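Local coordinates for protein listeriolysin O (Listeria monocytogenes, PDB 4CDB) that binds cholesterol-containing host membranes and, after a major conformational change, inserts into them as an oligomeric, cytolytic pore, at residues A[87-92]-A[256-261]; A[116-121]-A[218-223]. One frame throughout, in Å; residues are numbered along the deposited sequence.

In the fold
Both contacts involve one antiparallel sheet of the cytolysin fold, and their centres lie about 10 Å apart. Strand 207-222 joins them: in interaction 2 one of its edges pairs with 114-118, while at this level strand 252-260 of interaction 1 lies along its other side. Two probable hydrogen bonds tie the contacts together, Val222 N to Ser256 O and Val258 N to Val220 O, both 2.9 Å. The 87-92 turn rests on the same sheet, with Gly90 N 3.3 Å from Val222 CG2. Both segments of interaction 2 fall between residues 92 and 256, which interaction 1 brings together. The sodium ion bound by Tyr88 in interaction 1 is about 10 Å from the side chain of Val222 in interaction 2.

Interaction 1. Residues A[87-92]-A[256-261]; sequences TYPGAL and SSVAYG. With NA (sodium ion), chain M.
With CG2 anti to its carbonyl carbon, Val258 turns this methyl against Pro89, and Tyr260, whose chi1 of -64° sets CG beside its backbone N, sends its hydroxyl to the same proline. The proline sits in a type II beta turn, Tyr88 to Ala91, that packs on strand 252-260 of the large antiparallel sheet of this cholesterol-dependent cytolysin. Pro89 and Val258 cross at about a right angle, and CD and CG of the proline do the touching: CD of Pro89 is 3.7 Å from CG2 of Val258. Tyr260 and Pro89 approach from opposite directions, Tyr260 OH 3.3 Å from Pro89 CD. Val258 also serves its own strand, laying CG1 over one face of the Tyr260 ring, offset toward the rim. No direct hydrogen bond links the two segments. Instead a water bridges them, giving a proton to Thr87 O at 3.0 Å and accepting one from Tyr260 OH at 2.8 Å, which satisfies a phenol held in a buried place. Gly90, with a positive phi of 92°, takes the turn position where a side chain would collide with the preceding carbonyl. The turn is bound to the strand further back by backbone bonds of Gly90 and Ala91 with Ile255, and helix 137-152 packs on Pro89 through Val140. The Tyr88 ring has Ala91 CB over one face. Its hydroxyl reaches a sodium ion lying in the ring plane, 2.6 Å from OH, which Ala135 O and a water also bind; that water accepts a hydrogen bond from Leu92 N, its oxygen 3.2 Å away.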
ATOM      1  N   THR A  87       6.844  24.034  -2.477  1.00 34.40           N
ATOM      2  CA  THR A  87       5.963  23.670  -3.580  1.00 35.73           C
ATOM      3  C   THR A  87       4.863  24.711  -3.771  1.00 37.33           C
ATOM      4  O   THR A  87       3.990  24.867  -2.915  1.00 38.86           O
ATOM      5  CB  THR A  87       5.312  22.300  -3.337  1.00 38.97           C
ATOM      6  OG1 THR A  87       6.327  21.287  -3.296  1.00 42.63           O
ATOM      7  CG2 THR A  87       4.318  21.977  -4.438  1.00 34.75           C
ATOM      8  N   TYR A  88       4.911  25.413  -4.899  1.00 37.46           N
ATOM      9  CA  TYR A  88       3.915  26.424  -5.232  1.00 31.88           C
ATOM     10  C   TYR A  88       3.723  26.511  -6.746  1.00 28.40           C
ATOM     11  O   TYR A  88       4.659  26.255  -7.506  1.00 33.68           O
ATOM     12  CB  TYR A  88       4.313  27.785  -4.652  1.00 29.21           C
ATOM     13  CG  TYR A  88       5.608  28.344  -5.196  1.00 34.11           C
ATOM     14  CD1 TYR A  88       6.827  28.001  -4.628  1.00 34.15           C
ATOM     15  CD2 TYR A  88       5.609  29.224  -6.270  1.00 30.58           C
ATOM     16  CE1 TYR A  88       8.011  28.511  -5.118  1.00 35.89           C
ATOM     17  CE2 TYR A  88       6.788  29.738  -6.768  1.00 38.19           C
ATOM     18  CZ  TYR A  88       7.986  29.379  -6.189  1.00 41.18           C
ATOM     19  OH  TYR A  88       9.163  29.893  -6.684  1.00 38.72           O
ATOM     20  N   PRO A  89       2.501  26.863  -7.185  1.00 28.54           N
ATOM     21  CA  PRO A  89       2.166  26.929  -8.613  1.00 30.69           C
ATOM     22  C   PRO A  89       3.038  27.925  -9.369  1.00 29.12           C
ATOM     23  O   PRO A  89       3.246  29.041  -8.888  1.00 24.69           O
ATOM     24  CB  PRO A  89       0.717  27.431  -8.609  1.00 28.51           C
ATOM     25  CG  PRO A  89       0.188  27.075  -7.272  1.00 33.01           C
ATOM     26  CD  PRO A  89       1.347  27.204  -6.335  1.00 31.16           C
ATOM     27  N   GLY A  90       3.536  27.521 -10.535  1.00 29.60           N
ATOM     28  CA  GLY A  90       4.314  28.405 -11.384  1.00 30.09           C
ATOM     29  C   GLY A  90       5.813  28.345 -11.151  1.00 31.51           C
ATOM     30  O   GLY A  90       6.589  28.940 -11.899  1.00 36.19           O
ATOM     31  N   ALA A  91       6.222  27.627 -10.111  1.00 30.47           N
ATOM     32  CA  ALA A  91       7.636  27.510  -9.770  1.00 30.69           C
ATOM     33  C   ALA A  91       8.444  26.850 -10.886  1.00 33.44           C
ATOM     34  O   ALA A  91       8.007  25.870 -11.489  1.00 31.58           O
ATOM     35  CB  ALA A  91       7.806  26.743  -8.472  1.00 26.09           C
ATOM     36  N   LEU A  92       9.626  27.396 -11.152  1.00 32.15           N
ATOM     37  CA  LEU A  92      10.512  26.856 -12.177  1.00 31.57           C
ATOM     38  C   LEU A  92      11.495  25.865 -11.569  1.00 31.42           C
ATOM     39  O   LEU A  92      12.193  26.185 -10.605  1.00 35.30           O
ATOM     40  CB  LEU A  92      11.280  27.986 -12.866  1.00 33.51           C
ATOM     41  CG  LEU A  92      10.454  29.038 -13.606  1.00 38.89           C
ATOM     42  CD1 LEU A  92      11.361  30.048 -14.287  1.00 43.72           C
ATOM     43  CD2 LEU A  92       9.560  28.362 -14.620  1.00 41.25           C
ATOM     44  N   SER A 256       2.767  23.107 -12.982  1.00 27.45           N
ATOM     45  CA  SER A 256       1.566  23.538 -13.693  1.00 32.03           C
ATOM     46  C   SER A 256       0.311  23.535 -12.820  1.00 32.44           C
ATOM     47  O   SER A 256      -0.642  24.259 -13.096  1.00 32.12           O
ATOM     48  CB  SER A 256       1.348  22.674 -14.938  1.00 33.50           C
ATOM     49  OG  SER A 256       1.368  21.294 -14.609  1.00 36.16           O
ATOM     50  N   SER A 257       0.317  22.723 -11.767  1.00 31.36           N
ATOM     51  CA  SER A 257      -0.842  22.609 -10.886  1.00 32.50           C
ATOM     52  C   SER A 257      -0.456  22.034  -9.530  1.00 31.10           C
ATOM     53  O   SER A 257       0.376  21.134  -9.451  1.00 29.25           O
ATOM     54  CB  SER A 257      -1.914  21.731 -11.532  1.00 37.42           C
ATOM     55  OG  SER A 257      -3.055  21.628 -10.700  1.00 46.78           O
ATOM     56  N   VAL A 258      -1.063  22.558  -8.467  1.00 26.16           N
ATOM     57  CA  VAL A 258      -0.809  22.073  -7.116  1.00 24.80           C
ATOM     58  C   VAL A 258      -2.113  21.690  -6.426  1.00 32.83           C
ATOM     59  O   VAL A 258      -3.067  22.471  -6.406  1.00 31.11           O
ATOM     60  CB  VAL A 258      -0.091  23.132  -6.248  1.00 27.78           C
ATOM     61  CG1 VAL A 258       0.091  22.622  -4.819  1.00 27.04           C
ATOM     62  CG2 VAL A 258       1.252  23.512  -6.854  1.00 27.07           C
ATOM     63  N   ALA A 259      -2.153  20.484  -5.867  1.00 28.90           N
ATOM     64  CA  ALA A 259      -3.314  20.030  -5.109  1.00 27.76           C
ATOM     65  C   ALA A 259      -3.153  20.369  -3.628  1.00 26.69           C
ATOM     66  O   ALA A 259      -2.139  20.033  -3.008  1.00 29.12           O
ATOM     67  CB  ALA A 259      -3.526  18.531  -5.293  1.00 26.31           C
ATOM     68  N   TYR A 260      -4.149  21.047  -3.067  1.00 27.70           N
ATOM     69  CA  TYR A 260      -4.123  21.433  -1.660  1.00 28.52           C
ATOM     70  C   TYR A 260      -5.159  20.638  -0.879  1.00 36.33           C
ATOM     71  O   TYR A 260      -6.249  20.364  -1.382  1.00 29.84           O
ATOM     72  CB  TYR A 260      -4.412  22.929  -1.502  1.00 31.37           C
ATOM     73  CG  TYR A 260      -3.375  23.844  -2.117  1.00 35.13           C
ATOM     74  CD1 TYR A 260      -3.407  24.150  -3.471  1.00 32.36           C
ATOM     75  CD2 TYR A 260      -2.380  24.422  -1.340  1.00 28.63           C
ATOM     76  CE1 TYR A 260      -2.471  24.993  -4.038  1.00 33.78           C
ATOM     77  CE2 TYR A 260      -1.436  25.269  -1.896  1.00 29.23           C
ATOM     78  CZ  TYR A 260      -1.487  25.550  -3.247  1.00 35.20           C
ATOM     79  OH  TYR A 260      -0.555  26.391  -3.810  1.00 33.61           O
ATOM     80  N   GLY A 261      -4.821  20.275   0.353  1.00 29.87           N
ATOM     81  CA  GLY A 261      -5.755  19.559   1.199  1.00 30.86           C
ATOM     82  C   GLY A 261      -5.143  18.814   2.368  1.00 36.29           C
ATOM     83  O   GLY A 261      -4.174  19.263   2.982  1.00 35.94           O
TER
HETATM   84 NA    NA M1538       9.572  31.707  -8.450  1.00 79.48          NA
HETATM   85  O   HOH W   1       1.819  26.837  -2.305  1.00 41.09           O
HETATM   86  O   HOH W   2      11.294  29.953 -10.107  1.00 77.68           O

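Interaction 2. Residues A[116-121]-A[218-223]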
ATOM      1  N   LEU A 116      -2.960  32.664 -12.245  1.00 37.70           N
ATOM      2  CA  LEU A 116      -3.365  31.533 -11.418  1.00 34.35           C
ATOM      3  C   LEU A 116      -4.874  31.339 -11.495  1.00 37.86           C
ATOM      4  O   LEU A 116      -5.631  32.306 -11.594  1.00 39.16           O
ATOM      5  CB  LEU A 116      -2.950  31.750  -9.963  1.00 28.40           C
ATOM      6  CG  LEU A 116      -1.448  31.734  -9.684  1.00 35.24           C
ATOM      7  CD1 LEU A 116      -1.182  31.996  -8.210  1.00 38.71           C
ATOM      8  CD2 LEU A 116      -0.830  30.410 -10.120  1.00 33.50           C
ATOM      9  N   SER A 117      -5.303  30.083 -11.454  1.00 37.13           N
ATOM     10  CA  SER A 117      -6.722  29.754 -11.481  1.00 35.61           C
ATOM     11  C   SER A 117      -7.046  28.659 -10.467  1.00 35.39           C
ATOM     12  O   SER A 117      -6.257  27.731 -10.274  1.00 33.31           O
ATOM     13  CB  SER A 117      -7.145  29.321 -12.885  1.00 43.71           C
ATOM     14  OG  SER A 117      -8.475  28.840 -12.892  1.00 54.65           O
ATOM     15  N   ILE A 118      -8.204  28.774  -9.821  1.00 33.14           N
ATOM     16  CA  ILE A 118      -8.611  27.821  -8.792  1.00 33.96           C
ATOM     17  C   ILE A 118      -9.891  27.101  -9.214  1.00 40.85           C
ATOM     18  O   ILE A 118     -10.723  27.672  -9.924  1.00 46.08           O
ATOM     19  CB  ILE A 118      -8.792  28.523  -7.422  1.00 40.54           C
ATOM     20  CG1 ILE A 118      -8.784  27.506  -6.276  1.00 41.58           C
ATOM     21  CG2 ILE A 118     -10.061  29.379  -7.400  1.00 34.14           C
ATOM     22  CD1 ILE A 118      -8.619  28.139  -4.908  1.00 32.95           C
ATOM     23  N   ASP A 119     -10.051  25.852  -8.780  1.00 37.26           N
ATOM     24  CA  ASP A 119     -11.181  25.037  -9.222  1.00 42.08           C
ATOM     25  C   ASP A 119     -12.315  24.908  -8.199  1.00 44.34           C
ATOM     26  O   ASP A 119     -13.126  23.983  -8.282  1.00 43.91           O
ATOM     27  CB  ASP A 119     -10.699  23.646  -9.644  1.00 38.24           C
ATOM     28  CG  ASP A 119     -10.151  22.840  -8.481  1.00 43.29           C
ATOM     29  OD1 ASP A 119      -9.831  23.441  -7.434  1.00 45.85           O
ATOM     30  OD2 ASP A 119     -10.035  21.603  -8.616  1.00 40.97           O
ATOM     31  N   LEU A 120     -12.373  25.828  -7.240  1.00 45.16           N
ATOM     32  CA  LEU A 120     -13.439  25.806  -6.240  1.00 48.97           C
ATOM     33  C   LEU A 120     -14.792  26.042  -6.911  1.00 54.82           C
ATOM     34  O   LEU A 120     -14.896  26.840  -7.845  1.00 57.18           O
ATOM     35  CB  LEU A 120     -13.177  26.837  -5.137  1.00 47.77           C
ATOM     36  CG  LEU A 120     -12.158  26.426  -4.069  1.00 44.15           C
ATOM     37  CD1 LEU A 120     -11.824  27.592  -3.153  1.00 48.76           C
ATOM     38  CD2 LEU A 120     -12.688  25.252  -3.263  1.00 42.81           C
ATOM     39  N   PRO A 121     -15.834  25.336  -6.442  1.00 57.11           N
ATOM     40  CA  PRO A 121     -17.132  25.300  -7.126  1.00 57.87           C
ATOM     41  C   PRO A 121     -17.884  26.630  -7.121  1.00 59.55           C
ATOM     42  O   PRO A 121     -17.840  27.371  -6.138  1.00 59.45           O
ATOM     43  CB  PRO A 121     -17.914  24.255  -6.324  1.00 64.14           C
ATOM     44  CG  PRO A 121     -17.307  24.299  -4.965  1.00 62.86           C
ATOM     45  CD  PRO A 121     -15.845  24.542  -5.200  1.00 57.63           C
ATOM     46  N   TYR A 218      -8.974  21.690  -3.185  1.00 31.84           N
ATOM     47  CA  TYR A 218      -8.917  22.478  -4.410  1.00 33.46           C
ATOM     48  C   TYR A 218      -7.571  22.351  -5.114  1.00 33.45           C
ATOM     49  O   TYR A 218      -6.566  21.978  -4.501  1.00 32.15           O
ATOM     50  CB  TYR A 218      -9.227  23.954  -4.127  1.00 32.48           C
ATOM     51  CG  TYR A 218      -8.339  24.592  -3.080  1.00 38.63           C
ATOM     52  CD1 TYR A 218      -7.153  25.220  -3.437  1.00 40.38           C
ATOM     53  CD2 TYR A 218      -8.693  24.576  -1.738  1.00 40.01           C
ATOM     54  CE1 TYR A 218      -6.341  25.808  -2.485  1.00 42.40           C
ATOM     55  CE2 TYR A 218      -7.888  25.160  -0.779  1.00 39.83           C
ATOM     56  CZ  TYR A 218      -6.714  25.775  -1.157  1.00 43.26           C
ATOM     57  OH  TYR A 218      -5.912  26.357  -0.204  1.00 45.76           O
ATOM     58  N   ASN A 219      -7.570  22.656  -6.408  1.00 32.15           N
ATOM     59  CA  ASN A 219      -6.348  22.718  -7.194  1.00 31.95           C
ATOM     60  C   ASN A 219      -6.136  24.120  -7.746  1.00 35.93           C
ATOM     61  O   ASN A 219      -7.080  24.764  -8.209  1.00 37.00           O
ATOM     62  CB  ASN A 219      -6.393  21.712  -8.346  1.00 37.13           C
ATOM     63  CG  ASN A 219      -6.427  20.279  -7.866  1.00 49.39           C
ATOM     64  OD1 ASN A 219      -5.388  19.629  -7.743  1.00 50.38           O
ATOM     65  ND2 ASN A 219      -7.624  19.775  -7.591  1.00 56.20           N
ATOM     66  N   VAL A 220      -4.896  24.589  -7.686  1.00 31.18           N
ATOM     67  CA  VAL A 220      -4.529  25.846  -8.316  1.00 30.95           C
ATOM     68  C   VAL A 220      -3.577  25.574  -9.476  1.00 33.95           C
ATOM     69  O   VAL A 220      -2.505  24.989  -9.290  1.00 30.44           O
ATOM     70  CB  VAL A 220      -3.874  26.821  -7.316  1.00 34.82           C
ATOM     71  CG1 VAL A 220      -3.372  28.066  -8.038  1.00 34.57           C
ATOM     72  CG2 VAL A 220      -4.861  27.194  -6.213  1.00 32.30           C
ATOM     73  N   ASN A 221      -3.981  25.988 -10.675  1.00 31.53           N
ATOM     74  CA  ASN A 221      -3.163  25.780 -11.865  1.00 38.62           C
ATOM     75  C   ASN A 221      -2.674  27.088 -12.499  1.00 37.83           C
ATOM     76  O   ASN A 221      -3.164  28.172 -12.173  1.00 33.45           O
ATOM     77  CB  ASN A 221      -3.908  24.923 -12.892  1.00 38.14           C
ATOM     78  CG  ASN A 221      -5.158  25.595 -13.415  1.00 49.91           C
ATOM     79  OD1 ASN A 221      -5.677  26.526 -12.801  1.00 61.16           O
ATOM     80  ND2 ASN A 221      -5.652  25.125 -14.554  1.00 52.70           N
ATOM     81  N   VAL A 222      -1.702  26.970 -13.402  1.00 33.00           N
ATOM     82  CA  VAL A 222      -1.068  28.125 -14.027  1.00 33.08           C
ATOM     83  C   VAL A 222      -1.313  28.110 -15.532  1.00 33.53           C
ATOM     84  O   VAL A 222      -1.439  27.043 -16.132  1.00 30.65           O
ATOM     85  CB  VAL A 222       0.455  28.113 -13.771  1.00 41.85           C
ATOM     86  CG1 VAL A 222       1.088  29.425 -14.190  1.00 48.15           C
ATOM     87  CG2 VAL A 222       0.735  27.858 -12.309  1.00 45.69           C
ATOM     88  N   ASN A 223      -1.394  29.292 -16.139  1.00 36.99           N
ATOM     89  CA  ASN A 223      -1.503  29.407 -17.591  1.00 38.24           C
ATOM     90  C   ASN A 223      -0.333  28.718 -18.289  1.00 33.18           C
ATOM     91  O   ASN A 223       0.773  28.670 -17.752  1.00 29.43           O
ATOM     92  CB  ASN A 223      -1.542  30.880 -18.005  1.00 42.03           C
ATOM     93  CG  ASN A 223      -0.225  31.591 -17.751  1.00 36.34           C
ATOM     94  OD1 ASN A 223       0.108  31.917 -16.612  1.00 33.09           O
ATOM     95  ND2 ASN A 223       0.529  31.839 -18.817  1.00 36.95           N
TER
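An antiparallel strand pair of the large sheet, 114-118 against 207-222, forms this contact, the short segments running at 155° to each other. Ser117 and Asn221 are the hydrogen-bonded pair: Ser117 N to Asn221 O is 3.0 Å, and Asn221 N to Ser117 O is 2.9 Å. Leu116 with Val222 and Ile118 with Val220 are non-hydrogen-bonded pairs on the other face. There Leu116 and Val222 lie side by side, CD2 to CG2 3.7 Å, while Ile118 CD1 comes 3.6 Å from CD1 of the Tyr218 ring. Beyond the strand end Asp119 folds back over Asn219, chi1 66° placing its carboxylate between its own N and carbonyl carbon. Asn219 N meets OD1 of Asp119 from above the carboxylate plane at 2.6 Å, nearly straight at 169°, and Asn219 ND2 reaches Asp119 OD2 on its syn side but tilted out of the carboxylate plane, at 3.2 Å. Asp119 N returns a bond to Asn219 O, so three bonds join the two residues. Helix 137-152 packs over the Leu116 and Tyr218 face, Val140 on Leu116 and Val148 on Tyr218; strand 129-132 extends the sheet beyond 114-118, and strand 252-260 beyond 207-222.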